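Local atomic coordinates of cortical-lytic enzyme (Clostridium perfringens, PDB entry 5JIP), a protein that probably hydrolyses the glycan strands of cortex peptidoglycan during spore germination, as a family 25 muramidase. Residues D136-E139 with R145-L148; V249-N254 with I298-F303; L112-P117 with L152-L157. All blocks are in the same frame, centred on the assembly; numbering follows the deposited sequence.

Contact 1: residues D136-E139 with R145-L148; sequences DRFE and RLML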
loop_
_atom_site.group_PDB
_atom_site.type_symbol
_atom_site.label_atom_id
_atom_site.label_comp_id
_atom_site.label_asym_id
_atom_site.label_seq_id
_atom_site.Cartn_x
_atom_site.Cartn_y
_atom_site.Cartn_z
ATOM N N ASP A 136 -13.492 -3.098 -16.233
ATOM C CA ASP A 136 -13.942 -4.157 -15.327
ATOM C C ASP A 136 -13.643 -5.540 -15.893
ATOM O O ASP A 136 -13.165 -6.434 -15.180
ATOM C CB ASP A 136 -15.450 -4.019 -15.038
ATOM C CG ASP A 136 -15.779 -2.855 -14.119
ATOM O OD1 ASP A 136 -14.863 -2.303 -13.471
ATOM O OD2 ASP A 136 -16.971 -2.496 -14.036
ATOM N N ARG A 137 -13.958 -5.758 -17.162
ATOM C CA ARG A 137 -13.665 -7.041 -17.784
ATOM C C ARG A 137 -12.172 -7.306 -17.803
ATOM O O ARG A 137 -11.715 -8.402 -17.448
ATOM C CB ARG A 137 -14.220 -7.072 -19.205
ATOM C CG ARG A 137 -14.017 -8.390 -19.944
ATOM C CD ARG A 137 -14.781 -9.499 -19.269
ATOM N NE ARG A 137 -14.909 -10.647 -20.155
ATOM C CZ ARG A 137 -15.819 -11.601 -20.014
ATOM N NH1 ARG A 137 -16.687 -11.558 -18.999
ATOM N NH2 ARG A 137 -15.845 -12.601 -20.889
ATOM N N PHE A 138 -11.391 -6.315 -18.240
ATOM C CA PHE A 138 -9.954 -6.526 -18.398
ATOM C C PHE A 138 -9.298 -6.916 -17.076
ATOM O O PHE A 138 -8.562 -7.911 -16.998
ATOM C CB PHE A 138 -9.279 -5.284 -18.952
ATOM C CG PHE A 138 -7.844 -5.530 -19.279
ATOM C CD1 PHE A 138 -7.494 -6.043 -20.509
ATOM C CD2 PHE A 138 -6.852 -5.362 -18.308
ATOM C CE1 PHE A 138 -6.179 -6.326 -20.802
ATOM C CE2 PHE A 138 -5.523 -5.647 -18.598
ATOM C CZ PHE A 138 -5.185 -6.119 -19.829
ATOM N N GLU A 139 -9.579 -6.154 -16.022
ATOM C CA GLU A 139 -8.935 -6.382 -14.732
ATOM C C GLU A 139 -9.440 -7.653 -14.062
ATOM O O GLU A 139 -8.671 -8.377 -13.428
ATOM C CB GLU A 139 -9.142 -5.156 -13.843
ATOM C CG GLU A 139 -8.474 -3.922 -14.443
ATOM C CD GLU A 139 -8.340 -2.754 -13.478
ATOM O OE1 GLU A 139 -9.107 -2.683 -12.488
ATOM O OE2 GLU A 139 -7.465 -1.878 -13.716
ATOM N N ARG A 145 -3.835 -4.211 -13.612
ATOM C CA ARG A 145 -4.338 -2.861 -13.802
ATOM C C ARG A 145 -4.260 -2.397 -15.253
ATOM O O ARG A 145 -3.259 -2.599 -15.947
ATOM C CB ARG A 145 -3.558 -1.866 -12.961
ATOM C CG ARG A 145 -3.603 -2.043 -11.464
ATOM C CD ARG A 145 -5.011 -1.966 -10.884
ATOM N NE ARG A 145 -5.851 -0.891 -11.383
ATOM C CZ ARG A 145 -5.878 0.358 -10.916
ATOM N NH1 ARG A 145 -5.044 0.739 -9.969
ATOM N NH2 ARG A 145 -6.737 1.243 -11.421
ATOM N N LEU A 146 -5.321 -1.730 -15.686
ATOM C CA LEU A 146 -5.437 -1.141 -17.010
ATOM C C LEU A 146 -5.205 0.366 -16.943
ATOM O O LEU A 146 -5.869 1.067 -16.174
ATOM C CB LEU A 146 -6.830 -1.433 -17.578
ATOM C CG LEU A 146 -7.125 -0.908 -18.981
ATOM C CD1 LEU A 146 -6.268 -1.649 -20.006
ATOM C CD2 LEU A 146 -8.598 -1.047 -19.306
ATOM N N MET A 147 -4.271 0.864 -17.748
ATOM C CA MET A 147 -4.044 2.306 -17.889
ATOM C C MET A 147 -4.871 2.852 -19.049
ATOM O O MET A 147 -5.063 2.166 -20.054
ATOM C CB MET A 147 -2.552 2.612 -18.099
ATOM C CG MET A 147 -2.243 4.087 -18.385
ATOM S SD MET A 147 -0.609 4.626 -17.839
ATOM C CE MET A 147 0.432 3.767 -18.996
ATOM N N LEU A 148 -5.406 4.066 -18.867
ATOM C CA LEU A 148 -6.165 4.776 -19.897
ATOM C C LEU A 148 -5.284 5.802 -20.594
ATOM O O LEU A 148 -4.632 6.628 -19.940
ATOM C CB LEU A 148 -7.391 5.479 -19.305
ATOM C CG LEU A 148 -8.237 6.259 -20.337
ATOM C CD1 LEU A 148 -8.901 5.287 -21.234
ATOM C CD2 LEU A 148 -9.250 7.147 -19.614
HETATM O O HOH W 1 -7.802 0.797 -14.149
#
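Glu139 OE2 is the polar hub between helix 124-142 and the turn that leads into strand 147-151. It takes two nearly straight bonds: one at 2.9 Å from Leu146 N, on the lone pair pointing away from the other oxygen, and one at 3.0 Å from Arg145 NE, which lies out of the carboxylate plane. The second is also a salt bridge. OE2 sits at the guanidinium edge, and the two flat groups stand almost perpendicular (86°). Bends at chi2 and chi3 bring Arg145 NE back toward Glu139 OE2. The tight part lies on the inner side, where Leu146 CD1 makes a CH-pi contact over one face of Phe138, 4.2 Å from the ring centroid and 14° off the normal, the side chains crossing at about a right angle; Leu112 and Phe92 add to this buried layer. The other side is wetter. There a water donates to Glu139 OE2 and Leu146 O and accepts from Arg145 NH2. Arg145 also reaches the C-terminal domain through NH1 and Thr306 O, close to the magnesium ligand Asp304. This is the turn from helix 124-142 into strand 147-151 within the beta-alpha-beta unit 111-113, 124-142, 147-151 of the TIM-like barrel.

Contact 2: residues V249-N254 with I298-F303; sequences VNWTAN and ISIEAF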
loop_
_atom_site.group_PDB
_atom_site.type_symbol
_atom_site.label_atom_id
_atom_site.label_comp_id
_atom_site.label_asym_id
_atom_site.label_seq_id
_atom_site.Cartn_x
_atom_site.Cartn_y
_atom_site.Cartn_z
ATOM N N VAL A 249 8.204 -17.493 8.750
ATOM C CA VAL A 249 8.496 -17.247 7.340
ATOM C C VAL A 249 9.306 -15.968 7.215
ATOM O O VAL A 249 9.025 -14.973 7.890
ATOM C CB VAL A 249 7.198 -17.155 6.502
ATOM C CG1 VAL A 249 7.529 -17.051 5.014
ATOM C CG2 VAL A 249 6.277 -18.350 6.782
ATOM N N ASN A 250 10.311 -15.984 6.341
ATOM C CA ASN A 250 11.080 -14.766 6.114
ATOM C C ASN A 250 11.502 -14.710 4.653
ATOM O O ASN A 250 11.445 -15.712 3.927
ATOM C CB ASN A 250 12.294 -14.667 7.055
ATOM C CG ASN A 250 13.409 -15.614 6.679
ATOM O OD1 ASN A 250 13.323 -16.824 6.896
ATOM N ND2 ASN A 250 14.477 -15.063 6.148
ATOM N N TRP A 251 11.894 -13.513 4.218
ATOM C CA TRP A 251 12.268 -13.314 2.822
ATOM C C TRP A 251 13.164 -12.092 2.703
ATOM O O TRP A 251 13.285 -11.278 3.622
ATOM C CB TRP A 251 11.011 -13.182 1.935
ATOM C CG TRP A 251 10.045 -12.097 2.359
ATOM C CD1 TRP A 251 10.045 -10.804 1.949
ATOM C CD2 TRP A 251 8.937 -12.231 3.269
ATOM N NE1 TRP A 251 9.000 -10.107 2.551
ATOM C CE2 TRP A 251 8.317 -10.958 3.367
ATOM C CE3 TRP A 251 8.427 -13.287 4.016
ATOM C CZ2 TRP A 251 7.200 -10.724 4.178
ATOM C CZ3 TRP A 251 7.315 -13.058 4.820
ATOM C CH2 TRP A 251 6.718 -11.781 4.896
ATOM N N THR A 252 13.813 -11.979 1.543
ATOM C CA THR A 252 14.548 -10.779 1.195
ATOM C C THR A 252 13.578 -9.689 0.797
ATOM O O THR A 252 12.610 -9.940 0.076
ATOM C CB THR A 252 15.506 -11.054 0.036
ATOM O OG1 THR A 252 16.407 -12.094 0.414
ATOM C CG2 THR A 252 16.276 -9.781 -0.353
ATOM N N ALA A 253 13.859 -8.466 1.237
ATOM C CA ALA A 253 12.984 -7.355 0.885
ATOM C C ALA A 253 13.005 -7.128 -0.617
ATOM O O ALA A 253 14.077 -7.100 -1.247
ATOM C CB ALA A 253 13.396 -6.081 1.605
ATOM N N ASN A 254 11.816 -6.992 -1.205
ATOM C CA ASN A 254 11.732 -6.500 -2.574
ATOM C C ASN A 254 12.267 -5.079 -2.629
ATOM O O ASN A 254 12.273 -4.364 -1.636
ATOM C CB ASN A 254 10.296 -6.522 -3.097
ATOM C CG ASN A 254 9.947 -7.790 -3.825
ATOM O OD1 ASN A 254 10.094 -8.906 -3.311
ATOM N ND2 ASN A 254 9.450 -7.625 -5.057
ATOM N N ILE A 298 4.283 -22.857 1.443
ATOM C CA ILE A 298 4.304 -21.440 1.761
ATOM C C ILE A 298 4.535 -20.689 0.454
ATOM O O ILE A 298 5.435 -21.036 -0.322
ATOM C CB ILE A 298 5.402 -21.121 2.786
ATOM C CG1 ILE A 298 5.258 -21.982 4.060
ATOM C CG2 ILE A 298 5.388 -19.632 3.123
ATOM C CD1 ILE A 298 3.972 -21.747 4.876
ATOM N N SER A 299 3.712 -19.679 0.180
ATOM C CA SER A 299 3.917 -18.881 -1.020
ATOM C C SER A 299 3.687 -17.407 -0.710
ATOM O O SER A 299 3.015 -17.044 0.265
ATOM C CB SER A 299 3.000 -19.317 -2.164
ATOM O OG SER A 299 1.658 -19.214 -1.774
ATOM N N ILE A 300 4.228 -16.556 -1.571
ATOM C CA ILE A 300 4.183 -15.127 -1.309
ATOM C C ILE A 300 4.138 -14.366 -2.624
ATOM O O ILE A 300 4.691 -14.803 -3.637
ATOM C CB ILE A 300 5.396 -14.717 -0.450
ATOM C CG1 ILE A 300 5.248 -13.286 0.073
ATOM C CG2 ILE A 300 6.691 -14.895 -1.257
ATOM C CD1 ILE A 300 6.296 -12.873 1.079
ATOM N N GLU A 301 3.480 -13.201 -2.589
ATOM C CA GLU A 301 3.497 -12.239 -3.679
ATOM C C GLU A 301 3.755 -10.842 -3.122
ATOM O O GLU A 301 3.248 -10.475 -2.054
ATOM C CB GLU A 301 2.168 -12.265 -4.462
ATOM C CG GLU A 301 0.947 -11.817 -3.621
ATOM C CD GLU A 301 -0.386 -12.137 -4.272
ATOM O OE1 GLU A 301 -0.404 -12.826 -5.323
ATOM O OE2 GLU A 301 -1.437 -11.703 -3.708
ATOM N N ALA A 302 4.552 -10.069 -3.847
ATOM C CA ALA A 302 4.631 -8.642 -3.597
ATOM C C ALA A 302 3.506 -7.927 -4.338
ATOM O O ALA A 302 2.955 -8.440 -5.314
ATOM C CB ALA A 302 5.979 -8.091 -4.034
ATOM N N PHE A 303 3.150 -6.729 -3.862
ATOM C CA PHE A 303 2.257 -5.877 -4.643
ATOM C C PHE A 303 2.703 -4.431 -4.489
ATOM O O PHE A 303 3.390 -4.075 -3.525
ATOM C CB PHE A 303 0.758 -6.044 -4.271
ATOM C CG PHE A 303 0.414 -5.798 -2.816
ATOM C CD1 PHE A 303 0.137 -4.515 -2.343
ATOM C CD2 PHE A 303 0.307 -6.863 -1.935
ATOM C CE1 PHE A 303 -0.202 -4.304 -1.005
ATOM C CE2 PHE A 303 -0.047 -6.667 -0.618
ATOM C CZ PHE A 303 -0.296 -5.391 -0.136
#
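Ile300 is stretched toward Trp251 with CG1 anti to the backbone N (chi1 -169°) and the chain extended to CD1, while Trp251 CG sits between its own backbone N and carbonyl carbon (chi1 55°), turning the indole back over the isoleucine. The result is a CH-pi contact. Ile300 CD1 stands 3.5 Å from the centroid of the six-membered ring of Trp251, almost on the ring normal (11°). The same methyl lies 3.5 Å from Trp251 CD2 and 3.6 Å from Trp251 CE2, so it sits over the ring centre, slightly toward the bond shared with the five-membered ring. Trp251 is further enclosed by Tyr262, Ile281 and Leu274.

On one flank Val249 and Ile298 slide past each other in opposite directions, with Val249 CG1 3.8 Å from Ile298 CG2; Val249 CG1 also lies at the indole edge, in its plane. On the other flank Asn254 ND2 is in van der Waals contact with Ala302 CB at 3.6 Å, and its hydrogens go to Glu256 OE1 and Ser233 O. No hydrogen bond joins the two segments; between them the contact is made by side chains only. Ala302 lies near Asp304, one of the magnesium ligands, and Phe303, on the far side of its strand, packs against Phe303 of the second subunit. Trp251, just after Asn250 of strand 246-250 and packed across a three-on-four antiparallel sandwich, is consistent with a fibronectin type III-like fold.

Contact 3: residues L112-P117 with L152-L157; sequences LDVETP and LFFIGL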
loop_
_atom_site.group_PDB
_atom_site.type_symbol
_atom_site.label_atom_id
_atom_site.label_comp_id
_atom_site.label_asym_id
_atom_site.label_seq_id
_atom_site.Cartn_x
_atom_site.Cartn_y
_atom_site.Cartn_z
ATOM N N LEU A 112 -5.692 0.959 -22.600
ATOM C CA LEU A 112 -6.830 1.259 -23.464
ATOM C C LEU A 112 -6.668 2.662 -24.040
ATOM O O LEU A 112 -6.603 3.647 -23.301
ATOM C CB LEU A 112 -8.144 1.138 -22.693
ATOM C CG LEU A 112 -9.427 1.413 -23.475
ATOM C CD1 LEU A 112 -9.679 0.296 -24.456
ATOM C CD2 LEU A 112 -10.572 1.524 -22.481
ATOM N N ASP A 113 -6.587 2.731 -25.359
ATOM C CA ASP A 113 -6.339 3.957 -26.116
ATOM C C ASP A 113 -7.674 4.438 -26.667
ATOM O O ASP A 113 -8.238 3.807 -27.566
ATOM C CB ASP A 113 -5.312 3.638 -27.209
ATOM C CG ASP A 113 -5.176 4.721 -28.290
ATOM O OD1 ASP A 113 -5.775 5.815 -28.187
ATOM O OD2 ASP A 113 -4.408 4.449 -29.248
ATOM N N VAL A 114 -8.188 5.541 -26.114
ATOM C CA VAL A 114 -9.511 6.062 -26.447
ATOM C C VAL A 114 -9.323 7.423 -27.101
ATOM O O VAL A 114 -8.857 8.381 -26.465
ATOM C CB VAL A 114 -10.427 6.162 -25.219
ATOM C CG1 VAL A 114 -11.803 6.707 -25.618
ATOM C CG2 VAL A 114 -10.554 4.821 -24.556
ATOM N N GLU A 115 -9.674 7.499 -28.369
ATOM C CA GLU A 115 -9.527 8.709 -29.163
ATOM C C GLU A 115 -10.752 8.955 -30.026
ATOM O O GLU A 115 -10.736 9.882 -30.835
ATOM C CB GLU A 115 -8.284 8.622 -30.078
ATOM C CG GLU A 115 -6.976 8.603 -29.356
ATOM C CD GLU A 115 -5.829 8.277 -30.299
ATOM O OE1 GLU A 115 -5.716 8.955 -31.353
ATOM O OE2 GLU A 115 -5.066 7.338 -29.992
ATOM N N THR A 116 -11.792 8.144 -29.895
ATOM C CA THR A 116 -12.963 8.189 -30.750
ATOM C C THR A 116 -14.157 7.782 -29.896
ATOM O O THR A 116 -13.978 7.081 -28.890
ATOM C CB THR A 116 -12.773 7.267 -31.969
ATOM O OG1 THR A 116 -13.775 7.535 -32.958
ATOM C CG2 THR A 116 -12.830 5.821 -31.583
ATOM N N PRO A 117 -15.377 8.235 -30.230
ATOM C CA PRO A 117 -15.753 9.170 -31.298
ATOM C C PRO A 117 -15.610 10.605 -30.857
ATOM O O PRO A 117 -15.670 10.892 -29.655
ATOM C CB PRO A 117 -17.220 8.825 -31.561
ATOM C CG PRO A 117 -17.734 8.452 -30.193
ATOM C CD PRO A 117 -16.566 7.759 -29.487
ATOM N N LEU A 152 -5.932 15.500 -23.923
ATOM C CA LEU A 152 -6.549 16.603 -23.191
ATOM C C LEU A 152 -7.740 17.163 -23.956
ATOM O O LEU A 152 -8.804 17.416 -23.373
ATOM C CB LEU A 152 -5.508 17.698 -22.931
ATOM C CG LEU A 152 -5.981 18.924 -22.111
ATOM C CD1 LEU A 152 -6.537 18.481 -20.777
ATOM C CD2 LEU A 152 -4.871 19.964 -21.890
ATOM N N PHE A 153 -7.582 17.352 -25.266
ATOM C CA PHE A 153 -8.691 17.840 -26.085
ATOM C C PHE A 153 -9.905 16.929 -25.972
ATOM O O PHE A 153 -11.035 17.396 -25.754
ATOM C CB PHE A 153 -8.237 17.956 -27.532
ATOM C CG PHE A 153 -9.318 18.396 -28.469
ATOM C CD1 PHE A 153 -9.637 19.731 -28.585
ATOM C CD2 PHE A 153 -10.019 17.474 -29.229
ATOM C CE1 PHE A 153 -10.642 20.145 -29.438
ATOM C CE2 PHE A 153 -11.019 17.886 -30.081
ATOM C CZ PHE A 153 -11.323 19.222 -30.188
ATOM N N PHE A 154 -9.679 15.620 -26.105
ATOM C CA PHE A 154 -10.744 14.629 -26.049
ATOM C C PHE A 154 -11.480 14.674 -24.715
ATOM O O PHE A 154 -12.717 14.649 -24.680
ATOM C CB PHE A 154 -10.143 13.243 -26.296
ATOM C CG PHE A 154 -11.146 12.168 -26.533
ATOM C CD1 PHE A 154 -11.646 11.956 -27.800
ATOM C CD2 PHE A 154 -11.572 11.338 -25.494
ATOM C CE1 PHE A 154 -12.570 10.961 -28.034
ATOM C CE2 PHE A 154 -12.490 10.333 -25.722
ATOM C CZ PHE A 154 -12.995 10.140 -26.986
ATOM N N ILE A 155 -10.733 14.728 -23.599
ATOM C CA ILE A 155 -11.359 14.857 -22.287
ATOM C C ILE A 155 -12.273 16.076 -22.288
ATOM O O ILE A 155 -13.400 16.020 -21.795
ATOM C CB ILE A 155 -10.282 14.936 -21.182
ATOM C CG1 ILE A 155 -9.596 13.568 -21.009
ATOM C CG2 ILE A 155 -10.878 15.377 -19.856
ATOM C CD1 ILE A 155 -8.377 13.600 -20.102
ATOM N N GLY A 156 -11.812 17.177 -22.886
ATOM C CA GLY A 156 -12.593 18.406 -22.909
ATOM C C GLY A 156 -13.869 18.293 -23.720
ATOM O O GLY A 156 -14.868 18.943 -23.406
ATOM N N LEU A 157 -13.861 17.468 -24.760
ATOM C CA LEU A 157 -15.075 17.229 -25.529
ATOM C C LEU A 157 -16.139 16.532 -24.708
ATOM O O LEU A 157 -17.327 16.608 -25.033
ATOM C CB LEU A 157 -14.778 16.357 -26.743
ATOM C CG LEU A 157 -14.212 16.978 -27.991
ATOM C CD1 LEU A 157 -13.947 15.836 -28.953
ATOM C CD2 LEU A 157 -15.191 17.971 -28.585
#
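The Phe154 ring lies against the backbone of residues 114-117, with Val114 O and Glu115 CA over one face, 4.1 Å and 3.9 Å above its plane and both toward the rim. Thr116 N and Pro117 O approach obliquely. Residues 112-117 hold the Asp-Val-Glu sequence of the DXE motif, which family 25 glycosidases carry at the C-terminal end of a barrel strand, and helix 152-157 follows directly on the neighbouring strand 147-151.

CE1 of Phe154 makes the closest approaches, at 3.4 Å from Glu115 C and 3.5 Å from Thr116 N, as the chain runs past it. On the CE2 side Val114 CG1 comes to 3.7 Å from Phe154 CE2, the two side chains crossing at about a right angle. Phe154 sends its ring out from the first turn of the helix with CG anti to the backbone N (chi1 -169°), which carries it across to the 114-117 backbone. Leu127 of helix 124-142 and the ring of Tyr158 also touch Phe154, so the phenylalanine joins the short helix to the chain that follows strand 111-113 and to helix 124-142. The contact is made without a hydrogen bond between the segments; Val114 O is instead paired with Thr150 OG1.

The CB atoms of Glu115 and Thr116 point away from the helix. Glu115 OE2 and Asp113 OD2 both bond the morpholine nitrogen of a buffer molecule, which may mark the substrate pocket, and a second buffer molecule meets Phe153 N at the start of the helix. Beyond them the Thr116-Pro117 peptide is cis, and Pro117 O, 3.5 Å from Phe154 CE1, is hydrogen-bonded to Tyr158 OH.

How the contacts relate
From the N terminus, contact 3 opens first, at residues 112-117, on and after strand 111-113. The chain then runs through helix 124-142, where contact 1 opens, and turns back to close it at 145-148 after only five residues. Strand 147-151 leads on to helix 152-157, which closes contact 3, so contact 1 is nested within its loop. The two touch: Met147 O lies 2.9 Å from Leu112 N, a probable hydrogen bond between neighbouring barrel strands. Contact 2 follows in series, closing a 43-residue loop between the two sheets of the C-terminal domain. Its centre is about 26 Å from that of contact 1 and 40 Å from that of contact 3. Contacts 1 and 2 both reach the second subunit.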